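Local coordinates for putative oxidoreductase (Thermus thermophilus, PDB 2ISM), which is a calcium-containing putative oxidoreductase of the glucose/sorbosone dehydrogenase family, built as a beta-propeller of four-stranded antiparallel sheets, at residues Arg85-Thr97 with Leu103-Glu115. Residues are numbered along the deposited sequence; the frame is centred on the assembly and turned at random.
Sequences RFPQEPYVYAYRT and LRNQVVRLRHLGE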
ATOM      1  N   ARG B  85      24.641  -0.528  -3.876  1.00 21.02           N
ATOM      2  CA  ARG B  85      25.121  -1.885  -3.618  1.00 21.92           C
ATOM      3  C   ARG B  85      25.589  -2.091  -2.176  1.00 20.36           C
ATOM      4  O   ARG B  85      26.466  -2.912  -1.901  1.00 22.36           O
ATOM      5  CB  ARG B  85      26.250  -2.236  -4.593  1.00 23.28           C
ATOM      6  CG  ARG B  85      25.822  -2.168  -6.056  1.00 29.22           C
ATOM      7  CD  ARG B  85      26.812  -2.859  -6.984  1.00 34.52           C
ATOM      8  NE  ARG B  85      28.114  -2.197  -7.033  1.00 38.02           N
ATOM      9  CZ  ARG B  85      28.312  -0.969  -7.505  1.00 41.96           C
ATOM     10  NH1 ARG B  85      27.292  -0.260  -7.970  1.00 42.08           N
ATOM     11  NH2 ARG B  85      29.534  -0.454  -7.521  1.00 35.45           N
ATOM     12  N   PHE B  86      24.994  -1.338  -1.260  1.00 19.63           N
ATOM     13  CA  PHE B  86      25.308  -1.429   0.166  1.00 19.65           C
ATOM     14  C   PHE B  86      24.852  -2.811   0.646  1.00 23.16           C
ATOM     15  O   PHE B  86      23.779  -3.274   0.266  1.00 21.02           O
ATOM     16  CB  PHE B  86      24.535  -0.333   0.908  1.00 20.35           C
ATOM     17  CG  PHE B  86      24.854  -0.233   2.369  1.00 19.14           C
ATOM     18  CD1 PHE B  86      25.910   0.559   2.811  1.00 24.02           C
ATOM     19  CD2 PHE B  86      24.090  -0.918   3.308  1.00 22.45           C
ATOM     20  CE1 PHE B  86      26.200   0.671   4.172  1.00 18.31           C
ATOM     21  CE2 PHE B  86      24.373  -0.814   4.671  1.00 20.64           C
ATOM     22  CZ  PHE B  86      25.431  -0.017   5.102  1.00 18.14           C
ATOM     23  N   PRO B  87      25.646  -3.492   1.503  1.00 21.91           N
ATOM     24  CA  PRO B  87      26.943  -3.102   2.061  1.00 25.58           C
ATOM     25  C   PRO B  87      28.184  -3.579   1.293  1.00 26.90           C
ATOM     26  O   PRO B  87      29.308  -3.331   1.736  1.00 26.72           O
ATOM     27  CB  PRO B  87      26.879  -3.693   3.466  1.00 24.66           C
ATOM     28  CG  PRO B  87      26.201  -4.993   3.218  1.00 23.45           C
ATOM     29  CD  PRO B  87      25.080  -4.625   2.252  1.00 25.19           C
ATOM     30  N   GLN B  88      27.995  -4.266   0.164  1.00 26.23           N
ATOM     31  CA  GLN B  88      29.140  -4.721  -0.633  1.00 31.40           C
ATOM     32  C   GLN B  88      30.027  -3.509  -0.869  1.00 28.61           C
ATOM     33  O   GLN B  88      31.252  -3.593  -0.820  1.00 24.46           O
ATOM     34  CB  GLN B  88      28.693  -5.302  -1.978  1.00 36.50           C
ATOM     35  CG  GLN B  88      29.573  -4.862  -3.152  1.00 48.92           C
ATOM     36  CD  GLN B  88      29.783  -5.948  -4.186  1.00 55.89           C
ATOM     37  OE1 GLN B  88      29.779  -5.684  -5.389  1.00 61.56           O
ATOM     38  NE2 GLN B  88      29.986  -7.176  -3.721  1.00 60.97           N
ATOM     39  N   GLU B  89      29.383  -2.387  -1.167  1.00 26.00           N
ATOM     40  CA  GLU B  89      30.068  -1.116  -1.347  1.00 24.79           C
ATOM     41  C   GLU B  89      29.594  -0.466  -0.052  1.00 22.30           C
ATOM     42  O   GLU B  89      28.501   0.091   0.003  1.00 18.76           O
ATOM     43  CB  GLU B  89      29.518  -0.371  -2.566  1.00 25.76           C
ATOM     44  CG  GLU B  89      29.707  -1.108  -3.889  1.00 31.02           C
ATOM     45  CD  GLU B  89      31.139  -1.069  -4.398  1.00 36.94           C
ATOM     46  OE1 GLU B  89      32.031  -0.592  -3.662  1.00 34.67           O
ATOM     47  OE2 GLU B  89      31.372  -1.522  -5.539  1.00 39.55           O
ATOM     48  N   PRO B  90      30.401  -0.571   1.015  1.00 20.23           N
ATOM     49  CA  PRO B  90      30.125  -0.036   2.352  1.00 19.06           C
ATOM     50  C   PRO B  90      30.249   1.471   2.230  1.00 19.92           C
ATOM     51  O   PRO B  90      31.328   2.024   2.435  1.00 20.00           O
ATOM     52  CB  PRO B  90      31.220  -0.668   3.192  1.00 23.52           C
ATOM     53  CG  PRO B  90      32.375  -0.623   2.260  1.00 25.22           C
ATOM     54  CD  PRO B  90      31.767  -1.126   0.962  1.00 24.37           C
ATOM     55  N   TYR B  91      29.145   2.141   1.932  1.00 15.53           N
ATOM     56  CA  TYR B  91      29.199   3.584   1.778  1.00 15.84           C
ATOM     57  C   TYR B  91      27.831   4.183   2.083  1.00 17.25           C
ATOM     58  O   TYR B  91      26.801   3.703   1.610  1.00 14.95           O
ATOM     59  CB  TYR B  91      29.730   4.142   0.457  1.00 16.05           C
ATOM     60  CG  TYR B  91      31.148   3.698   0.160  1.00 21.83           C
ATOM     61  CD1 TYR B  91      32.216   4.153   0.935  1.00 22.51           C
ATOM     62  CD2 TYR B  91      31.418   2.796  -0.872  1.00 22.94           C
ATOM     63  CE1 TYR B  91      33.518   3.720   0.692  1.00 23.79           C
ATOM     64  CE2 TYR B  91      32.720   2.355  -1.123  1.00 24.65           C
ATOM     65  CZ  TYR B  91      33.763   2.821  -0.336  1.00 26.77           C
ATOM     66  OH  TYR B  91      35.046   2.382  -0.568  1.00 26.34           O
ATOM     67  N   VAL B  92      27.845   5.235   2.894  1.00 13.46           N
ATOM     68  CA  VAL B  92      26.642   5.966   3.265  1.00 13.95           C
ATOM     69  C   VAL B  92      26.880   7.389   2.765  1.00 14.80           C
ATOM     70  O   VAL B  92      27.894   8.012   3.097  1.00 13.31           O
ATOM     71  CB  VAL B  92      26.434   6.001   4.799  1.00 12.26           C
ATOM     72  CG1 VAL B  92      25.233   6.878   5.143  1.00 15.41           C
ATOM     73  CG2 VAL B  92      26.213   4.589   5.332  1.00 17.32           C
ATOM     74  N   TYR B  93      25.959   7.897   1.953  1.00 11.09           N
ATOM     75  CA  TYR B  93      26.104   9.242   1.414  1.00  9.01           C
ATOM     76  C   TYR B  93      25.328  10.238   2.252  1.00 11.45           C
ATOM     77  O   TYR B  93      24.267   9.921   2.788  1.00 12.06           O
ATOM     78  CB  TYR B  93      25.626   9.284  -0.039  1.00  9.99           C
ATOM     79  CG  TYR B  93      26.535   8.513  -0.978  1.00 12.37           C
ATOM     80  CD1 TYR B  93      27.379   9.180  -1.870  1.00  9.54           C
ATOM     81  CD2 TYR B  93      26.570   7.119  -0.953  1.00 15.47           C
ATOM     82  CE1 TYR B  93      28.231   8.482  -2.712  1.00  9.68           C
ATOM     83  CE2 TYR B  93      27.425   6.405  -1.792  1.00 13.17           C
ATOM     84  CZ  TYR B  93      28.251   7.094  -2.667  1.00 14.53           C
ATOM     85  OH  TYR B  93      29.108   6.393  -3.490  1.00 18.41           O
ATOM     86  N   ALA B  94      25.873  11.441   2.374  1.00  9.27           N
ATOM     87  CA  ALA B  94      25.223  12.484   3.150  1.00  9.82           C
ATOM     88  C   ALA B  94      25.494  13.841   2.532  1.00  9.49           C
ATOM     89  O   ALA B  94      26.579  14.080   1.997  1.00 10.95           O
ATOM     90  CB  ALA B  94      25.729  12.457   4.589  1.00 10.62           C
ATOM     91  N   TYR B  95      24.493  14.715   2.603  1.00  7.64           N
ATOM     92  CA  TYR B  95      24.578  16.078   2.082  1.00  9.35           C
ATOM     93  C   TYR B  95      24.734  16.968   3.308  1.00  8.22           C
ATOM     94  O   TYR B  95      23.922  16.883   4.228  1.00  9.43           O
ATOM     95  CB  TYR B  95      23.275  16.437   1.355  1.00  9.02           C
ATOM     96  CG  TYR B  95      23.260  17.794   0.669  1.00 10.30           C
ATOM     97  CD1 TYR B  95      23.245  17.888  -0.725  1.00 12.09           C
ATOM     98  CD2 TYR B  95      23.219  18.978   1.407  1.00  8.64           C
ATOM     99  CE1 TYR B  95      23.185  19.127  -1.369  1.00 12.58           C
ATOM    100  CE2 TYR B  95      23.164  20.229   0.773  1.00  6.02           C
ATOM    101  CZ  TYR B  95      23.145  20.294  -0.614  1.00 10.39           C
ATOM    102  OH  TYR B  95      23.077  21.509  -1.258  1.00 13.20           O
ATOM    103  N   ARG B  96      25.763  17.814   3.337  1.00  9.20           N
ATOM    104  CA  ARG B  96      25.950  18.685   4.494  1.00  9.26           C
ATOM    105  C   ARG B  96      26.506  20.064   4.157  1.00 11.06           C
ATOM    106  O   ARG B  96      27.193  20.249   3.148  1.00 10.44           O
ATOM    107  CB  ARG B  96      26.896  18.032   5.517  1.00  9.78           C
ATOM    108  CG  ARG B  96      28.341  17.930   5.028  1.00 10.76           C
ATOM    109  CD  ARG B  96      29.316  17.643   6.164  1.00 17.60           C
ATOM    110  NE  ARG B  96      30.675  17.444   5.665  1.00 13.07           N
ATOM    111  CZ  ARG B  96      31.739  17.233   6.435  1.00 20.52           C
ATOM    112  NH1 ARG B  96      31.611  17.198   7.756  1.00 16.25           N
ATOM    113  NH2 ARG B  96      32.931  17.041   5.881  1.00 16.63           N
ATOM    114  N   THR B  97      26.199  21.026   5.025  1.00 12.65           N
ATOM    115  CA  THR B  97      26.705  22.382   4.882  1.00 11.54           C
ATOM    116  C   THR B  97      27.921  22.392   5.811  1.00 14.29           C
ATOM    117  O   THR B  97      27.805  22.053   6.993  1.00 13.69           O
ATOM    118  CB  THR B  97      25.690  23.430   5.392  1.00 15.45           C
ATOM    119  OG1 THR B  97      24.383  23.124   4.887  1.00 11.40           O
ATOM    120  CG2 THR B  97      26.089  24.827   4.917  1.00 12.44           C
ATOM    121  N   LEU B 103      32.720  28.235   3.623  1.00 14.51           N
ATOM    122  CA  LEU B 103      31.325  27.847   3.768  1.00 14.58           C
ATOM    123  C   LEU B 103      30.718  27.376   2.450  1.00 16.04           C
ATOM    124  O   LEU B 103      30.667  28.129   1.477  1.00 15.96           O
ATOM    125  CB  LEU B 103      30.512  29.027   4.311  1.00 18.19           C
ATOM    126  CG  LEU B 103      28.999  28.834   4.471  1.00 14.27           C
ATOM    127  CD1 LEU B 103      28.704  27.762   5.517  1.00 16.50           C
ATOM    128  CD2 LEU B 103      28.377  30.156   4.888  1.00 18.23           C
ATOM    129  N   ARG B 104      30.265  26.128   2.414  1.00 10.61           N
ATOM    130  CA  ARG B 104      29.641  25.596   1.210  1.00  9.81           C
ATOM    131  C   ARG B 104      28.933  24.281   1.510  1.00  9.72           C
ATOM    132  O   ARG B 104      29.129  23.691   2.572  1.00 11.16           O
ATOM    133  CB  ARG B 104      30.687  25.390   0.099  1.00 12.69           C
ATOM    134  CG  ARG B 104      31.542  24.128   0.196  1.00 12.83           C
ATOM    135  CD  ARG B 104      32.617  24.197   1.281  1.00 15.79           C
ATOM    136  NE  ARG B 104      33.581  23.100   1.139  1.00 13.30           N
ATOM    137  CZ  ARG B 104      34.683  22.959   1.872  1.00 15.88           C
ATOM    138  NH1 ARG B 104      34.981  23.842   2.817  1.00 18.81           N
ATOM    139  NH2 ARG B 104      35.499  21.936   1.653  1.00 12.85           N
ATOM    140  N   ASN B 105      28.081  23.848   0.589  1.00  8.59           N
ATOM    141  CA  ASN B 105      27.383  22.579   0.750  1.00  9.65           C
ATOM    142  C   ASN B 105      28.173  21.531  -0.034  1.00 10.91           C
ATOM    143  O   ASN B 105      28.894  21.855  -0.982  1.00 11.67           O
ATOM    144  CB  ASN B 105      25.939  22.669   0.231  1.00 10.61           C
ATOM    145  CG  ASN B 105      25.003  23.366   1.218  1.00 11.33           C
ATOM    146  OD1 ASN B 105      24.453  24.436   0.938  1.00 13.08           O
ATOM    147  ND2 ASN B 105      24.822  22.757   2.375  1.00  7.20           N
ATOM    148  N   GLN B 106      28.056  20.277   0.375  1.00  9.13           N
ATOM    149  CA  GLN B 106      28.772  19.204  -0.290  1.00  8.92           C
ATOM    150  C   GLN B 106      28.108  17.876  -0.007  1.00  9.80           C
ATOM    151  O   GLN B 106      27.317  17.749   0.924  1.00 11.35           O
ATOM    152  CB  GLN B 106      30.219  19.136   0.215  1.00 11.52           C
ATOM    153  CG  GLN B 106      30.325  19.094   1.730  1.00 14.35           C
ATOM    154  CD  GLN B 106      31.739  18.841   2.231  1.00 15.66           C
ATOM    155  OE1 GLN B 106      32.714  19.387   1.707  1.00 21.07           O
ATOM    156  NE2 GLN B 106      31.851  18.025   3.266  1.00 13.04           N
ATOM    157  N   VAL B 107      28.435  16.895  -0.833  1.00  8.52           N
ATOM    158  CA  VAL B 107      27.938  15.550  -0.651  1.00 10.11           C
ATOM    159  C   VAL B 107      29.176  14.778  -0.250  1.00 10.97           C
ATOM    160  O   VAL B 107      30.192  14.823  -0.944  1.00 12.87           O
ATOM    161  CB  VAL B 107      27.387  14.940  -1.951  1.00 10.34           C
ATOM    162  CG1 VAL B 107      27.061  13.468  -1.718  1.00  8.88           C
ATOM    163  CG2 VAL B 107      26.129  15.686  -2.392  1.00  9.49           C
ATOM    164  N   VAL B 108      29.106  14.099   0.884  1.00 10.75           N
ATOM    165  CA  VAL B 108      30.232  13.315   1.355  1.00 11.55           C
ATOM    166  C   VAL B 108      29.810  11.858   1.407  1.00 13.65           C
ATOM    167  O   VAL B 108      28.637  11.530   1.236  1.00 12.66           O
ATOM    168  CB  VAL B 108      30.700  13.766   2.761  1.00 11.82           C
ATOM    169  CG1 VAL B 108      31.228  15.189   2.696  1.00 17.42           C
ATOM    170  CG2 VAL B 108      29.550  13.667   3.760  1.00 14.92           C
ATOM    171  N   ARG B 109      30.782  10.992   1.637  1.00 13.19           N
ATOM    172  CA  ARG B 109      30.543   9.568   1.714  1.00 14.62           C
ATOM    173  C   ARG B 109      31.256   9.045   2.959  1.00 12.87           C
ATOM    174  O   ARG B 109      32.395   9.426   3.221  1.00 13.57           O
ATOM    175  CB  ARG B 109      31.110   8.905   0.454  1.00 19.14           C
ATOM    176  CG  ARG B 109      30.804   7.447   0.309  1.00 26.87           C
ATOM    177  CD  ARG B 109      31.174   6.948  -1.081  1.00 24.28           C
ATOM    178  NE  ARG B 109      32.587   6.620  -1.242  1.00 20.93           N
ATOM    179  CZ  ARG B 109      33.080   6.012  -2.319  1.00 24.94           C
ATOM    180  NH1 ARG B 109      32.267   5.680  -3.315  1.00 16.90           N
ATOM    181  NH2 ARG B 109      34.373   5.722  -2.399  1.00 23.85           N
ATOM    182  N   LEU B 110      30.582   8.195   3.730  1.00 11.44           N
ATOM    183  CA  LEU B 110      31.170   7.607   4.931  1.00 15.67           C
ATOM    184  C   LEU B 110      31.362   6.110   4.704  1.00 16.33           C
ATOM    185  O   LEU B 110      30.573   5.481   3.996  1.00 15.29           O
ATOM    186  CB  LEU B 110      30.255   7.787   6.149  1.00 14.48           C
ATOM    187  CG  LEU B 110      29.783   9.172   6.590  1.00 20.25           C
ATOM    188  CD1 LEU B 110      29.213   9.064   7.999  1.00 26.71           C
ATOM    189  CD2 LEU B 110      30.935  10.153   6.573  1.00 29.43           C
ATOM    190  N   ARG B 111      32.404   5.543   5.300  1.00 16.09           N
ATOM    191  CA  ARG B 111      32.644   4.110   5.172  1.00 18.66           C
ATOM    192  C   ARG B 111      31.903   3.411   6.312  1.00 20.02           C
ATOM    193  O   ARG B 111      32.081   3.745   7.487  1.00 18.07           O
ATOM    194  CB  ARG B 111      34.146   3.797   5.235  1.00 21.76           C
ATOM    195  CG  ARG B 111      34.459   2.300   5.336  1.00 25.80           C
ATOM    196  CD  ARG B 111      35.955   2.034   5.272  1.00 33.41           C
ATOM    197  NE  ARG B 111      36.465   2.104   3.906  1.00 39.26           N
ATOM    198  CZ  ARG B 111      36.257   1.168   2.985  1.00 41.74           C
ATOM    199  NH1 ARG B 111      35.550   0.085   3.285  1.00 43.35           N
ATOM    200  NH2 ARG B 111      36.750   1.316   1.763  1.00 41.31           N
ATOM    201  N   HIS B 112      31.059   2.450   5.949  1.00 19.69           N
ATOM    202  CA  HIS B 112      30.262   1.693   6.909  1.00 20.22           C
ATOM    203  C   HIS B 112      31.107   0.656   7.638  1.00 21.05           C
ATOM    204  O   HIS B 112      31.768  -0.165   7.006  1.00 21.51           O
ATOM    205  CB  HIS B 112      29.113   1.000   6.172  1.00 17.40           C
ATOM    206  CG  HIS B 112      28.241   0.157   7.049  1.00 18.37           C
ATOM    207  ND1 HIS B 112      27.417   0.691   8.018  1.00 14.54           N
ATOM    208  CD2 HIS B 112      28.049  -1.183   7.090  1.00 19.63           C
ATOM    209  CE1 HIS B 112      26.756  -0.285   8.615  1.00 20.47           C
ATOM    210  NE2 HIS B 112      27.120  -1.429   8.070  1.00 20.97           N
ATOM    211  N   LEU B 113      31.076   0.694   8.968  1.00 17.31           N
ATOM    212  CA  LEU B 113      31.848  -0.244   9.781  1.00 24.05           C
ATOM    213  C   LEU B 113      30.948  -1.107  10.653  1.00 29.49           C
ATOM    214  O   LEU B 113      31.410  -1.723  11.615  1.00 33.01           O
ATOM    215  CB  LEU B 113      32.842   0.514  10.664  1.00 20.35           C
ATOM    216  CG  LEU B 113      33.880   1.376   9.935  1.00 24.66           C
ATOM    217  CD1 LEU B 113      34.708   2.165  10.946  1.00 25.63           C
ATOM    218  CD2 LEU B 113      34.774   0.485   9.081  1.00 27.05           C
ATOM    219  N   GLY B 114      29.663  -1.153  10.316  1.00 28.91           N
ATOM    220  CA  GLY B 114      28.731  -1.953  11.090  1.00 28.72           C
ATOM    221  C   GLY B 114      27.807  -1.127  11.963  1.00 30.57           C
ATOM    222  O   GLY B 114      26.686  -0.812  11.563  1.00 32.74           O
ATOM    223  N   GLU B 115      28.275  -0.774  13.156  1.00 29.73           N
ATOM    224  CA  GLU B 115      27.478   0.017  14.086  1.00 32.23           C
ATOM    225  C   GLU B 115      27.859   1.497  14.004  1.00 31.08           C
ATOM    226  O   GLU B 115      27.217   2.355  14.616  1.00 30.52           O
ATOM    227  CB  GLU B 115      27.687  -0.494  15.515  1.00 39.09           C
ATOM    228  CG  GLU B 115      26.722   0.090  16.533  1.00 56.37           C
ATOM    229  CD  GLU B 115      27.045  -0.316  17.961  1.00 64.50           C
ATOM    230  OE1 GLU B 115      26.276   0.061  18.872  1.00 68.95           O
ATOM    231  OE2 GLU B 115      28.065  -1.007  18.173  1.00 68.68           O
TER
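R109 packs against two tyrosines of the neighbouring segment, Y91 and Y93, and shows how one long side chain can serve both as a flat plate and as an apolar rod. Its guanidinium lies on the Y91 ring, with CZ 3.6 Å from the ring centroid and the two planes 14° apart. The aliphatic part runs along one face of Y93, CG sitting 4.0 Å from that ring's centroid in a CH-pi contact. The bend at chi3 (82°) turns the head group back over Y91 and aims NH1 at Y93 OH, 3.2 Å away and nearly in the guanidinium plane. Salt bridges from R109 to D120 and E177 hold the charged group from outside the pair, while Y93 OH also bonds to P176 O.

Strands 92-98 and 104-112 form the central hairpin of a four-stranded antiparallel propeller blade, flanked by strands 77-82 and 117-127. Three hydrogen-bonded pairs, V92-L110, A94-V108 and R96-Q106, close the buried ladder; V108 N to A94 O measures 2.8 Å. Here the packing is close: A94 CB meets V108 CG2 at 4.1 Å on the face that V92 and L110 share, and on the other face V107 CG2 touches Y95 CD1 at 4.0 Å.

Toward the partly exposed end, backbone pairing gives way to side-chain contacts. P90 CG rests against R111 NH1, and the F86 ring points its edge at the face of H112 in a T-shaped pair, centroids 4.7 Å apart. On the opposite face of that imidazole sits G114 N, while ND1 bonds to Y64 OH.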